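Local coordinates for UPF0045 protein MJ1052 (Methanocaldococcus jannaschii, PDB 2EPI) that is of unknown function but, as a member of the UPF0045 family, may bind thiamine or a related small molecule, at residues 3-8 with 80-85; 34-39 with 53-58; 46-51 with 88-93. One frame throughout, in Å; residues are numbered along the deposited sequence.

Contact 1: 3-8 with 80-85; sequences FMRKVV and IDERKD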
# COMPACT_ATOMS: atom_id res chain seq x y z
N PHE A 3 16.91 1.62 23.66
CA PHE A 3 15.49 1.39 23.87
C PHE A 3 14.65 2.24 22.92
O PHE A 3 13.44 2.41 23.12
CB PHE A 3 15.11 1.70 25.32
CG PHE A 3 15.73 0.75 26.31
CD1 PHE A 3 15.39 -0.60 26.29
CD2 PHE A 3 16.67 1.20 27.22
CE1 PHE A 3 16.00 -1.49 27.17
CE2 PHE A 3 17.29 0.32 28.10
CZ PHE A 3 16.95 -1.03 28.08
N MET A 4 15.29 2.77 21.89
CA MET A 4 14.60 3.58 20.90
C MET A 4 15.20 3.48 19.50
O MET A 4 16.29 3.97 19.23
CB MET A 4 14.58 5.05 21.33
CG MET A 4 14.04 5.99 20.25
SD MET A 4 12.42 5.49 19.60
CE MET A 4 11.33 6.28 20.77
N ARG A 5 14.45 2.82 18.62
CA ARG A 5 14.83 2.67 17.23
C ARG A 5 13.68 3.40 16.53
O ARG A 5 12.71 2.78 16.11
CB ARG A 5 14.85 1.20 16.82
CG ARG A 5 15.15 0.99 15.35
CD ARG A 5 15.21 -0.48 14.99
NE ARG A 5 15.29 -0.65 13.54
CZ ARG A 5 15.37 -1.83 12.93
NH1 ARG A 5 15.38 -2.96 13.63
NH2 ARG A 5 15.43 -1.87 11.61
N LYS A 6 13.80 4.72 16.44
CA LYS A 6 12.76 5.54 15.86
C LYS A 6 12.55 5.44 14.35
O LYS A 6 13.51 5.40 13.57
CB LYS A 6 12.98 7.01 16.25
CG LYS A 6 11.85 7.94 15.83
CD LYS A 6 12.06 9.36 16.35
CE LYS A 6 11.98 9.41 17.87
NZ LYS A 6 12.12 10.80 18.38
N VAL A 7 11.28 5.39 13.96
CA VAL A 7 10.88 5.32 12.56
C VAL A 7 9.57 6.08 12.40
O VAL A 7 8.92 6.42 13.38
CB VAL A 7 10.64 3.86 12.09
CG1 VAL A 7 11.87 3.01 12.35
CG2 VAL A 7 9.43 3.27 12.81
N VAL A 8 9.20 6.36 11.16
CA VAL A 8 7.93 7.02 10.87
C VAL A 8 7.13 5.95 10.14
O VAL A 8 7.69 5.20 9.34
CB VAL A 8 8.10 8.24 9.95
CG1 VAL A 8 6.74 8.89 9.70
CG2 VAL A 8 9.03 9.24 10.58
N ILE A 80 6.56 1.26 6.92
CA ILE A 80 7.64 1.79 7.74
C ILE A 80 8.65 2.52 6.88
O ILE A 80 9.03 2.03 5.81
CB ILE A 80 8.40 0.66 8.48
CG1 ILE A 80 7.44 -0.12 9.38
CG2 ILE A 80 9.54 1.25 9.30
CD1 ILE A 80 6.71 0.72 10.39
N ASP A 81 9.09 3.68 7.34
CA ASP A 81 10.08 4.48 6.63
C ASP A 81 11.19 4.71 7.64
O ASP A 81 11.01 5.46 8.60
CB ASP A 81 9.49 5.81 6.19
CG ASP A 81 10.40 6.58 5.24
OD1 ASP A 81 11.64 6.41 5.33
OD2 ASP A 81 9.89 7.37 4.42
N GLU A 82 12.33 4.07 7.44
CA GLU A 82 13.45 4.21 8.37
C GLU A 82 14.76 4.53 7.66
O GLU A 82 15.08 3.94 6.64
CB GLU A 82 13.62 2.93 9.20
CG GLU A 82 14.91 2.88 10.02
CD GLU A 82 14.96 1.70 10.97
OE1 GLU A 82 14.40 0.64 10.63
OE2 GLU A 82 15.58 1.82 12.05
N ARG A 83 15.50 5.48 8.21
CA ARG A 83 16.78 5.86 7.64
C ARG A 83 17.80 5.98 8.76
O ARG A 83 17.44 6.22 9.92
CB ARG A 83 16.66 7.18 6.86
CG ARG A 83 16.32 8.40 7.69
CD ARG A 83 16.00 9.59 6.80
NE ARG A 83 17.10 9.92 5.89
CZ ARG A 83 17.02 10.85 4.94
NH1 ARG A 83 15.90 11.54 4.78
NH2 ARG A 83 18.06 11.09 4.16
N LYS A 84 19.08 5.81 8.43
CA LYS A 84 20.14 5.87 9.43
C LYS A 84 21.01 7.11 9.29
O LYS A 84 21.81 7.41 10.18
CB LYS A 84 21.01 4.62 9.32
CG LYS A 84 21.82 4.55 8.04
CD LYS A 84 21.91 3.14 7.48
CE LYS A 84 22.69 2.21 8.39
NZ LYS A 84 22.84 0.87 7.75
N ASP A 85 20.86 7.84 8.19
CA ASP A 85 21.67 9.04 7.95
C ASP A 85 21.05 10.30 8.53
O ASP A 85 21.72 11.33 8.64
CB ASP A 85 21.90 9.22 6.45
CG ASP A 85 20.62 9.53 5.69
OD1 ASP A 85 19.65 8.74 5.80
OD2 ASP A 85 20.57 10.57 5.00
O HOH W 1 15.89 4.08 13.54

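Contact 2: 34-39 with 53-58; sequences KKYDLK and LDEILK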
# COMPACT_ATOMS: atom_id res chain seq x y z
N LYS A 34 -2.96 5.50 21.00
CA LYS A 34 -2.72 6.43 22.10
C LYS A 34 -2.27 5.74 23.39
O LYS A 34 -1.96 6.41 24.37
CB LYS A 34 -3.97 7.28 22.35
CG LYS A 34 -4.31 8.21 21.20
CD LYS A 34 -5.51 9.08 21.52
CE LYS A 34 -5.71 10.16 20.46
NZ LYS A 34 -5.88 9.59 19.10
N LYS A 35 -2.24 4.41 23.38
CA LYS A 35 -1.81 3.66 24.56
C LYS A 35 -0.31 3.36 24.48
O LYS A 35 0.27 2.81 25.42
CB LYS A 35 -2.57 2.34 24.68
CG LYS A 35 -4.06 2.50 24.94
CD LYS A 35 -4.66 1.20 25.47
CE LYS A 35 -4.46 0.06 24.49
NZ LYS A 35 -4.98 -1.23 25.04
N TYR A 36 0.30 3.72 23.36
CA TYR A 36 1.73 3.49 23.17
C TYR A 36 2.46 4.83 23.16
O TYR A 36 1.85 5.87 22.95
CB TYR A 36 1.99 2.75 21.86
CG TYR A 36 1.44 1.34 21.86
CD1 TYR A 36 0.07 1.11 21.71
CD2 TYR A 36 2.28 0.25 22.04
CE1 TYR A 36 -0.45 -0.19 21.74
CE2 TYR A 36 1.77 -1.05 22.08
CZ TYR A 36 0.41 -1.26 21.93
OH TYR A 36 -0.08 -2.54 21.98
N ASP A 37 3.77 4.78 23.39
CA ASP A 37 4.58 5.99 23.42
C ASP A 37 4.93 6.40 21.99
O ASP A 37 6.08 6.31 21.56
CB ASP A 37 5.85 5.74 24.24
CG ASP A 37 6.70 6.99 24.39
OD1 ASP A 37 6.14 8.10 24.38
OD2 ASP A 37 7.94 6.85 24.53
N LEU A 38 3.91 6.86 21.28
CA LEU A 38 4.06 7.27 19.88
C LEU A 38 3.38 8.60 19.61
O LEU A 38 2.42 8.96 20.29
CB LEU A 38 3.41 6.23 18.97
CG LEU A 38 3.70 4.74 19.18
CD1 LEU A 38 2.60 3.91 18.51
CD2 LEU A 38 5.07 4.41 18.61
N LYS A 39 3.89 9.32 18.61
CA LYS A 39 3.28 10.56 18.17
C LYS A 39 2.25 10.06 17.15
O LYS A 39 2.58 9.25 16.29
CB LYS A 39 4.31 11.47 17.49
CG LYS A 39 5.28 12.15 18.45
CD LYS A 39 5.98 13.33 17.79
CE LYS A 39 6.84 14.10 18.78
NZ LYS A 39 7.94 13.26 19.31
N LEU A 53 10.27 1.20 16.64
CA LEU A 53 9.77 0.20 15.70
C LEU A 53 8.98 -0.93 16.37
O LEU A 53 7.92 -1.31 15.89
CB LEU A 53 10.91 -0.39 14.88
CG LEU A 53 10.55 -1.48 13.86
CD1 LEU A 53 9.44 -1.00 12.93
CD2 LEU A 53 11.78 -1.85 13.06
N ASP A 54 9.49 -1.45 17.48
CA ASP A 54 8.79 -2.53 18.16
C ASP A 54 7.45 -2.06 18.72
O ASP A 54 6.47 -2.80 18.69
CB ASP A 54 9.65 -3.13 19.27
CG ASP A 54 10.88 -3.84 18.73
OD1 ASP A 54 10.76 -4.49 17.68
OD2 ASP A 54 11.95 -3.74 19.37
N GLU A 55 7.41 -0.84 19.24
CA GLU A 55 6.17 -0.32 19.79
C GLU A 55 5.13 -0.14 18.67
O GLU A 55 3.95 -0.40 18.87
CB GLU A 55 6.40 1.01 20.51
CG GLU A 55 7.23 0.86 21.78
CD GLU A 55 6.64 -0.17 22.73
OE1 GLU A 55 5.49 0.03 23.19
OE2 GLU A 55 7.31 -1.18 23.03
N ILE A 56 5.59 0.29 17.50
CA ILE A 56 4.68 0.48 16.38
C ILE A 56 4.14 -0.86 15.90
O ILE A 56 2.97 -0.98 15.55
CB ILE A 56 5.38 1.23 15.22
CG1 ILE A 56 5.50 2.72 15.58
CG2 ILE A 56 4.60 1.06 13.91
CD1 ILE A 56 6.24 3.55 14.56
N LEU A 57 5.00 -1.88 15.90
CA LEU A 57 4.57 -3.22 15.49
C LEU A 57 3.52 -3.76 16.45
O LEU A 57 2.52 -4.34 16.03
CB LEU A 57 5.78 -4.16 15.43
CG LEU A 57 6.74 -3.86 14.28
CD1 LEU A 57 8.04 -4.62 14.47
CD2 LEU A 57 6.09 -4.23 12.96
N LYS A 58 3.74 -3.56 17.75
CA LYS A 58 2.79 -4.02 18.76
C LYS A 58 1.48 -3.25 18.63
O LYS A 58 0.40 -3.81 18.75
CB LYS A 58 3.34 -3.81 20.17
CG LYS A 58 4.63 -4.54 20.51
CD LYS A 58 5.06 -4.14 21.92
CE LYS A 58 6.46 -4.62 22.26
NZ LYS A 58 6.88 -4.08 23.59
O HOH W 2 4.95 2.40 23.82

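Contact 3: 46-51 with 88-93; sequences GTVLEG and NTIERK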
# COMPACT_ATOMS: atom_id res chain seq x y z
N GLY A 46 -5.44 7.36 6.63
CA GLY A 46 -4.68 6.47 7.49
C GLY A 46 -4.14 7.27 8.66
O GLY A 46 -4.51 8.43 8.84
N THR A 47 -3.28 6.65 9.46
CA THR A 47 -2.69 7.32 10.61
C THR A 47 -1.18 7.21 10.54
O THR A 47 -0.63 6.13 10.33
CB THR A 47 -3.16 6.68 11.92
OG1 THR A 47 -4.57 6.83 12.04
CG2 THR A 47 -2.47 7.36 13.11
N VAL A 48 -0.50 8.34 10.71
CA VAL A 48 0.96 8.37 10.69
C VAL A 48 1.43 8.25 12.13
O VAL A 48 0.87 8.88 13.03
CB VAL A 48 1.50 9.68 10.05
CG1 VAL A 48 3.00 9.80 10.27
CG2 VAL A 48 1.18 9.69 8.57
N LEU A 49 2.45 7.43 12.36
CA LEU A 49 2.97 7.23 13.70
C LEU A 49 4.47 7.46 13.70
O LEU A 49 5.15 7.23 12.69
CB LEU A 49 2.68 5.80 14.17
CG LEU A 49 1.23 5.30 14.09
CD1 LEU A 49 1.19 3.79 14.29
CD2 LEU A 49 0.40 6.02 15.15
N GLU A 50 4.98 7.92 14.84
CA GLU A 50 6.41 8.16 15.02
C GLU A 50 6.79 7.57 16.37
O GLU A 50 6.16 7.85 17.38
CB GLU A 50 6.72 9.66 15.03
CG GLU A 50 8.20 9.96 15.30
CD GLU A 50 8.47 11.41 15.65
OE1 GLU A 50 8.09 12.30 14.85
OE2 GLU A 50 9.06 11.68 16.72
N GLY A 51 7.84 6.75 16.38
CA GLY A 51 8.27 6.14 17.62
C GLY A 51 9.10 4.89 17.38
O GLY A 51 9.53 4.63 16.26
N ASN A 88 14.60 10.26 12.27
CA ASN A 88 13.35 9.69 11.78
C ASN A 88 12.14 10.30 12.48
O ASN A 88 11.52 9.65 13.31
CB ASN A 88 13.35 8.17 12.00
CG ASN A 88 14.39 7.45 11.15
OD1 ASN A 88 14.23 7.33 9.94
ND2 ASN A 88 15.46 6.99 11.79
N THR A 89 11.82 11.54 12.15
CA THR A 89 10.67 12.19 12.78
C THR A 89 9.72 12.78 11.75
O THR A 89 10.10 13.07 10.62
CB THR A 89 11.12 13.34 13.71
OG1 THR A 89 11.75 14.36 12.93
CG2 THR A 89 12.08 12.83 14.76
N ILE A 90 8.47 12.96 12.18
CA ILE A 90 7.44 13.54 11.33
C ILE A 90 7.84 14.98 11.04
O ILE A 90 7.67 15.48 9.92
CB ILE A 90 6.08 13.51 12.05
CG1 ILE A 90 5.62 12.05 12.23
CG2 ILE A 90 5.04 14.31 11.26
CD1 ILE A 90 4.33 11.91 13.02
N GLU A 91 8.38 15.64 12.06
CA GLU A 91 8.81 17.03 11.94
C GLU A 91 9.81 17.23 10.81
O GLU A 91 9.61 18.05 9.92
CB GLU A 91 9.44 17.49 13.26
CG GLU A 91 9.84 18.96 13.28
CD GLU A 91 10.72 19.31 14.46
OE1 GLU A 91 10.35 18.95 15.60
OE2 GLU A 91 11.77 19.96 14.26
N ARG A 92 10.90 16.47 10.85
CA ARG A 92 11.93 16.60 9.82
C ARG A 92 11.37 16.29 8.44
O ARG A 92 11.71 16.97 7.47
CB ARG A 92 13.11 15.67 10.11
CG ARG A 92 14.31 15.94 9.21
CD ARG A 92 15.34 14.83 9.32
NE ARG A 92 14.80 13.55 8.85
CZ ARG A 92 14.42 13.31 7.60
NH1 ARG A 92 14.52 14.26 6.67
NH2 ARG A 92 13.93 12.12 7.27
N LYS A 93 10.52 15.27 8.33
CA LYS A 93 9.95 14.91 7.04
C LYS A 93 9.11 16.05 6.47
O LYS A 93 9.23 16.39 5.29
CB LYS A 93 9.08 13.65 7.16
CG LYS A 93 9.85 12.40 7.55
CD LYS A 93 9.11 11.14 7.10
CE LYS A 93 9.11 11.03 5.58
NZ LYS A 93 8.46 9.79 5.09
O HOH W 3 7.73 14.87 14.97

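Contact 1: 3-8 with 80-85
Two neighbouring strands of the antiparallel sheet, 6-16 and 73-83, meet here at the start of the first and the end of the second. V8 and D81 form a hydrogen-bonded antiparallel pair: D81 N reaches V8 O at 2.9 Å, and V8 N gives a longer bond of 3.3 Å to D81 O. Beyond V7 and E82 the chains separate, the short strands 6-8 and 80-83 lying at 132°, and side chains bridge the gap. R5 grips the E82 carboxylate side-on, NE to OE2 at 2.9 Å and NH2 to OE1 at 2.9 Å, with the two planes 36° apart. The R5 side chain runs out straight, its CG trans to the backbone N (chi1 176°), which carries the guanidinium to E82. A water donates to both K6 O and E82 OE2. Beside the ion pair, V7 CG1 packs 3.6 Å from E82 CB, while V7 CB lies against I80 CG2. E82 OE1 also takes a hydrogen bond from H64 of the second subunit, so the bridge forms part of the interface. Residues 80-83 pair with a strand of that subunit, continuing the sheet, while V7 and I80 pack against I56 of helix 53-68.

Contact 2: 34-39 with 53-58
Y36 and L38, in the loop between helix 23-33 and strand 39-43, lean on the first turn and a half of helix 53-68. The close packing is at L38, whose CD2 presses on I56 CG1 at 3.5 Å, tighter than usual for two carbons, and also lies 4.1 Å from E55 CB. Toward the solvent the fit is looser and more polar. The Y36 side chain, with CG anti to its carbonyl carbon (chi1 -66°), turns the ring toward the helix, where it crosses K58 at about a right angle: E55 OE1 meets the ring edge 3.4 Å from Y36 CD2, and K58 CB stands 3.7 Å from Y36 CE2. No direct hydrogen bond joins the segments; a water accepts from D37 N and donates to E55 OE1 at 2.5 Å. The other oxygen, E55 OE2, is held by K58 NZ at 3.0 Å, one turn further along the helix. The hydroxyl of Y36 is hydrogen-bonded to E62. With an alanine here the ring and hydroxyl are gone, which would probably open a gap beside K58 CB and leave E62 without that partner. Both Y36 and L38 continue onto A59 of helix 53-68, whose I56 faces strands 6-16 and 73-83 through V7, A9, L78 and I80.

Contact 3: 46-51 with 88-93
Strand 46-50 runs up to the start of helix 90-96, and the two backbones come nearest at E50 and T89, whose CA atoms are 6.3 Å apart. The strand makes no backbone bonds to 88-93; the chain turns a corner at G51, whose backbone conformation would jam a CB against the carbonyl O of E50. On the other side T89 occupies the N-cap position: its OG1 accepts from R92 N at 3.1 Å, and K93 N bonds to T89 O as the helix gets under way.

The joint is made by E50. With CG anti to the backbone N (chi1 176°) and the chain extended beyond it, the carboxylate reaches the first turn, where OE1 receives I90 N at 2.8 Å in a nearly straight bond of 170°. That donor lies on the anti side of OE1, 34° out of the carboxylate plane. A water also donates to E50 OE1, at 2.6 Å, and accepts from E91 N, so one oxygen serves two amides at the helix start, one directly and one through water. E50 runs alongside T89, with T89 CB 3.4 Å from E50 OE1. E50 OE2 is salt-bridged to K39, and its ion pair with K6 is long and weak. Next to these polar groups, I90 CD1 packs 3.7 Å from V48 CG1, the V48 and I90 side chains overlapping antiparallel, and I90 CG1 lies against E50 CB.

A carboxylate at a helix N terminus probably interacts favourably with the helix dipole. Here a threonine N-cap, with a strand glutamate accepting the first-turn I90 N-H, holds the C-terminal helix to the sheet.

How the contacts relate
The three contacts lie 10 to 13 Å apart, centre to centre; contacts 1 and 3 reach one antiparallel sheet, and contact 2 packs on helix 53-68 against it. Along the chain the segments come in the order 3-8, 34-39, 46-51, 53-58, 80-85, 88-93, so contact 2 falls wholly between the two halves of contact 1, whereas contact 3 crosses both. Strands 46-50 and 6-16 are sheet neighbours, and helix 53-68 joins contacts 1 and 2 through R5 O with L53 N. L38 packing on G51 ties contact 2 to contact 3, and D81 to K93 ties contact 1 to contact 3. The C-terminal helix is thus bound into the fold near surfaces that meet the second and third subunits.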